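Local coordinates for protein PfVFT1 (Plasmodium falciparum, PDB 5JKQ) that probably acts as a solute-binding protein of the Venus flytrap type, holding a small ligand between two lobes, at residues L33-Y44 and G101-I109. The protein carries 3 engineered substitutions. Numbering follows the deposited sequence.
Sequences LIDLIDKHNVDY and GFWPDVMYI
An antiparallel helix pair of the bi-lobed Venus flytrap fold brings Phe102, in the first turn of helix 102-109, against helix 33-39 and the loop after it. With CG anti to the backbone N (chi1 173°), the Phe102 side chain reaches across, and its flat ring enters a greasy slot: Val42 CG2 lies over one face, 3.8 Å from the ring centroid, while Ile37 CG1 approaches Phe102 CE1 at 3.4 Å. Branched Leu36 is a knob in the hole formed by Phe102, Asp105, Val106 and Ile109; Leu36 CD2 meets Ile109 CD1 at 3.7 Å. Farther along, the His40 ring rests one face on Phe102 CA and gives its NE2 hydrogen to the anti lone pair of Asp105 OD2 (2.7 Å), nearly in the ring plane; the carboxylate probably favours a protonated imidazole. Asn41, with positive phi, closes a Schellman motif. The Tyr44 ring is nearly parallel to Phe102 (18°) but slid aside, and takes the edge of Trp103 on its face. Trp103 NE1 also donates to Tyr44 OH at 3.1 Å, the oxygen lying 23° out of the indole plane. Ile175 touches both. A single leucine knob thus joins two helices, and an aromatic cluster ties the chain after the first to the second, within an alpha/beta solute-binding fold.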
loop_
_atom_site.group_PDB
_atom_site.type_symbol
_atom_site.label_atom_id
_atom_site.label_comp_id
_atom_site.label_asym_id
_atom_site.label_seq_id
_atom_site.Cartn_x
_atom_site.Cartn_y
_atom_site.Cartn_z
ATOM N N LEU A 33 6.820 -12.699 6.979
ATOM C CA LEU A 33 6.179 -11.801 6.025
ATOM C C LEU A 33 6.575 -12.141 4.592
ATOM O O LEU A 33 5.737 -12.128 3.692
ATOM C CB LEU A 33 6.524 -10.343 6.337
ATOM C CG LEU A 33 5.902 -9.281 5.424
ATOM C CD1 LEU A 33 4.405 -9.490 5.243
ATOM C CD2 LEU A 33 6.170 -7.894 5.983
ATOM N N ILE A 34 7.850 -12.455 4.384
ATOM C CA ILE A 34 8.337 -12.811 3.055
ATOM C C ILE A 34 7.887 -14.226 2.691
ATOM O O ILE A 34 7.651 -14.529 1.521
ATOM C CB ILE A 34 9.874 -12.705 2.969
ATOM C CG1 ILE A 34 10.323 -11.309 3.411
ATOM C CG2 ILE A 34 10.350 -12.996 1.543
ATOM C CD1 ILE A 34 11.827 -11.103 3.439
ATOM N N ASP A 35 7.763 -15.089 3.694
ATOM C CA ASP A 35 7.224 -16.428 3.483
ATOM C C ASP A 35 5.785 -16.346 2.989
ATOM O O ASP A 35 5.375 -17.100 2.107
ATOM C CB ASP A 35 7.293 -17.247 4.773
ATOM C CG ASP A 35 8.686 -17.776 5.057
ATOM O OD1 ASP A 35 9.638 -17.351 4.369
ATOM O OD2 ASP A 35 8.828 -18.611 5.974
ATOM N N LEU A 36 5.025 -15.418 3.564
ATOM C CA LEU A 36 3.629 -15.219 3.194
ATOM C C LEU A 36 3.506 -14.653 1.782
ATOM O O LEU A 36 2.553 -14.954 1.063
ATOM C CB LEU A 36 2.946 -14.284 4.191
ATOM C CG LEU A 36 1.496 -13.914 3.885
ATOM C CD1 LEU A 36 0.594 -15.132 4.011
ATOM C CD2 LEU A 36 1.035 -12.789 4.800
ATOM N N ILE A 37 4.465 -13.816 1.400
ATOM C CA ILE A 37 4.499 -13.248 0.058
ATOM C C ILE A 37 4.766 -14.360 -0.953
ATOM O O ILE A 37 4.133 -14.417 -2.006
ATOM C CB ILE A 37 5.569 -12.131 -0.047
ATOM C CG1 ILE A 37 5.092 -10.890 0.712
ATOM C CG2 ILE A 37 5.858 -11.757 -1.504
ATOM C CD1 ILE A 37 6.151 -9.822 0.906
ATOM N N ASP A 38 5.692 -15.253 -0.617
ATOM C CA ASP A 38 6.028 -16.376 -1.486
ATOM C C ASP A 38 4.871 -17.369 -1.582
ATOM O O ASP A 38 4.568 -17.874 -2.663
ATOM C CB ASP A 38 7.285 -17.092 -0.982
ATOM C CG ASP A 38 8.510 -16.193 -0.972
ATOM O OD1 ASP A 38 8.537 -15.202 -1.734
ATOM O OD2 ASP A 38 9.454 -16.484 -0.204
ATOM N N LYS A 39 4.229 -17.645 -0.448
ATOM C CA LYS A 39 3.130 -18.606 -0.402
ATOM C C LYS A 39 1.994 -18.207 -1.339
ATOM O O LYS A 39 1.428 -19.050 -2.037
ATOM C CB LYS A 39 2.599 -18.743 1.027
ATOM C CG LYS A 39 1.368 -19.636 1.138
ATOM C CD LYS A 39 0.941 -19.844 2.579
ATOM C CE LYS A 39 -0.202 -20.845 2.675
ATOM N NZ LYS A 39 -1.370 -20.466 1.828
ATOM N N HIS A 40 1.658 -16.921 -1.343
ATOM C CA HIS A 40 0.614 -16.403 -2.218
ATOM C C HIS A 40 1.165 -16.041 -3.592
ATOM O O HIS A 40 0.408 -15.700 -4.500
ATOM C CB HIS A 40 -0.048 -15.180 -1.591
ATOM C CG HIS A 40 -0.918 -15.504 -0.418
ATOM N ND1 HIS A 40 -2.090 -16.219 -0.537
ATOM C CD2 HIS A 40 -0.791 -15.204 0.896
ATOM C CE1 HIS A 40 -2.646 -16.350 0.655
ATOM N NE2 HIS A 40 -1.877 -15.743 1.541
ATOM N N ASN A 41 2.486 -16.124 -3.734
ATOM C CA ASN A 41 3.159 -15.800 -4.985
ATOM C C ASN A 41 2.759 -14.418 -5.491
ATOM O O ASN A 41 2.440 -14.241 -6.669
ATOM C CB ASN A 41 2.856 -16.859 -6.046
ATOM C CG ASN A 41 3.874 -16.866 -7.170
ATOM O OD1 ASN A 41 5.078 -16.780 -6.932
ATOM N ND2 ASN A 41 3.392 -16.951 -8.403
ATOM N N VAL A 42 2.764 -13.446 -4.582
ATOM C CA VAL A 42 2.440 -12.065 -4.920
ATOM C C VAL A 42 3.725 -11.252 -5.062
ATOM O O VAL A 42 4.738 -11.552 -4.428
ATOM C CB VAL A 42 1.515 -11.416 -3.865
ATOM C CG1 VAL A 42 0.123 -12.032 -3.933
ATOM C CG2 VAL A 42 2.096 -11.551 -2.464
ATOM N N ASP A 43 3.674 -10.230 -5.910
ATOM C CA ASP A 43 4.863 -9.474 -6.283
ATOM C C ASP A 43 5.016 -8.212 -5.434
ATOM O O ASP A 43 4.956 -7.094 -5.948
ATOM C CB ASP A 43 4.798 -9.117 -7.771
ATOM C CG ASP A 43 6.136 -8.658 -8.325
ATOM O OD1 ASP A 43 7.168 -8.842 -7.646
ATOM O OD2 ASP A 43 6.153 -8.124 -9.454
ATOM N N TYR A 44 5.221 -8.404 -4.134
ATOM C CA TYR A 44 5.426 -7.295 -3.208
ATOM C C TYR A 44 6.802 -7.367 -2.563
ATOM O O TYR A 44 7.353 -8.452 -2.374
ATOM C CB TYR A 44 4.356 -7.293 -2.114
ATOM C CG TYR A 44 2.948 -7.044 -2.603
ATOM C CD1 TYR A 44 2.593 -5.829 -3.175
ATOM C CD2 TYR A 44 1.967 -8.015 -2.467
ATOM C CE1 TYR A 44 1.304 -5.597 -3.612
ATOM C CE2 TYR A 44 0.677 -7.793 -2.899
ATOM C CZ TYR A 44 0.349 -6.581 -3.472
ATOM O OH TYR A 44 -0.937 -6.357 -3.906
ATOM N N GLY A 101 -7.012 -14.189 1.468
ATOM C CA GLY A 101 -6.007 -13.725 0.528
ATOM C C GLY A 101 -4.818 -13.102 1.229
ATOM O O GLY A 101 -4.722 -13.130 2.458
ATOM N N PHE A 102 -3.915 -12.528 0.441
ATOM C CA PHE A 102 -2.654 -12.012 0.958
ATOM C C PHE A 102 -2.841 -10.897 1.983
ATOM O O PHE A 102 -2.391 -11.018 3.123
ATOM C CB PHE A 102 -1.784 -11.502 -0.189
ATOM C CG PHE A 102 -0.538 -10.804 0.268
ATOM C CD1 PHE A 102 0.534 -11.526 0.765
ATOM C CD2 PHE A 102 -0.439 -9.424 0.199
ATOM C CE1 PHE A 102 1.684 -10.883 1.187
ATOM C CE2 PHE A 102 0.709 -8.775 0.619
ATOM C CZ PHE A 102 1.771 -9.504 1.113
ATOM N N TRP A 103 -3.495 -9.814 1.578
ATOM C CA TRP A 103 -3.602 -8.632 2.429
ATOM C C TRP A 103 -4.305 -8.923 3.755
ATOM O O TRP A 103 -3.858 -8.449 4.800
ATOM C CB TRP A 103 -4.315 -7.505 1.678
ATOM C CG TRP A 103 -3.412 -6.817 0.710
ATOM C CD1 TRP A 103 -3.516 -6.812 -0.647
ATOM C CD2 TRP A 103 -2.244 -6.049 1.028
ATOM N NE1 TRP A 103 -2.491 -6.082 -1.198
ATOM C CE2 TRP A 103 -1.696 -5.602 -0.190
ATOM C CE3 TRP A 103 -1.612 -5.692 2.223
ATOM C CZ2 TRP A 103 -0.546 -4.816 -0.249
ATOM C CZ3 TRP A 103 -0.469 -4.911 2.162
ATOM C CH2 TRP A 103 0.050 -4.482 0.935
ATOM N N PRO A 104 -5.404 -9.694 3.726
ATOM C CA PRO A 104 -5.970 -10.147 5.002
ATOM C C PRO A 104 -4.974 -10.963 5.823
ATOM O O PRO A 104 -4.872 -10.759 7.034
ATOM C CB PRO A 104 -7.161 -11.009 4.571
ATOM C CG PRO A 104 -7.564 -10.452 3.268
ATOM C CD PRO A 104 -6.291 -10.017 2.594
ATOM N N ASP A 105 -4.249 -11.871 5.171
ATOM C CA ASP A 105 -3.263 -12.697 5.862
ATOM C C ASP A 105 -2.149 -11.853 6.472
ATOM O O ASP A 105 -1.617 -12.199 7.526
ATOM C CB ASP A 105 -2.649 -13.731 4.910
ATOM C CG ASP A 105 -3.491 -14.988 4.776
ATOM O OD1 ASP A 105 -4.392 -15.212 5.612
ATOM O OD2 ASP A 105 -3.235 -15.764 3.832
ATOM N N VAL A 106 -1.792 -10.758 5.806
ATOM C CA VAL A 106 -0.797 -9.829 6.337
ATOM C C VAL A 106 -1.285 -9.226 7.651
ATOM O O VAL A 106 -0.538 -9.162 8.628
ATOM C CB VAL A 106 -0.482 -8.692 5.328
ATOM C CG1 VAL A 106 0.304 -7.550 5.990
ATOM C CG2 VAL A 106 0.284 -9.240 4.134
HETATM N N MSE A 107 -2.539 -8.786 7.672
HETATM C CA MSE A 107 -3.088 -8.144 8.860
HETATM C C MSE A 107 -3.220 -9.148 10.000
HETATM O O MSE A 107 -3.061 -8.792 11.168
HETATM C CB MSE A 107 -4.446 -7.506 8.557
HETATM C CG MSE A 107 -5.017 -6.703 9.719
HETATM SE SE MSE A 107 -3.910 -5.167 10.203
HETATM C CE MSE A 107 -4.652 -3.883 8.941
ATOM N N TYR A 108 -3.505 -10.402 9.657
ATOM C CA TYR A 108 -3.642 -11.454 10.659
ATOM C C TYR A 108 -2.319 -11.721 11.373
ATOM O O TYR A 108 -2.274 -11.766 12.601
ATOM C CB TYR A 108 -4.151 -12.752 10.020
ATOM C CG TYR A 108 -5.561 -12.678 9.474
ATOM C CD1 TYR A 108 -6.534 -11.907 10.098
ATOM C CD2 TYR A 108 -5.919 -13.382 8.334
ATOM C CE1 TYR A 108 -7.821 -11.839 9.600
ATOM C CE2 TYR A 108 -7.204 -13.319 7.827
ATOM C CZ TYR A 108 -8.149 -12.547 8.465
ATOM O OH TYR A 108 -9.430 -12.483 7.963
ATOM N N ILE A 109 -1.245 -11.901 10.611
ATOM C CA ILE A 109 0.041 -12.237 11.216
ATOM C C ILE A 109 0.610 -11.050 11.998
ATOM O O ILE A 109 1.352 -11.240 12.961
ATOM C CB ILE A 109 1.070 -12.707 10.162
ATOM C CG1 ILE A 109 1.283 -11.635 9.088
ATOM C CG2 ILE A 109 0.612 -14.026 9.546
ATOM C CD1 ILE A 109 2.414 -11.940 8.133
#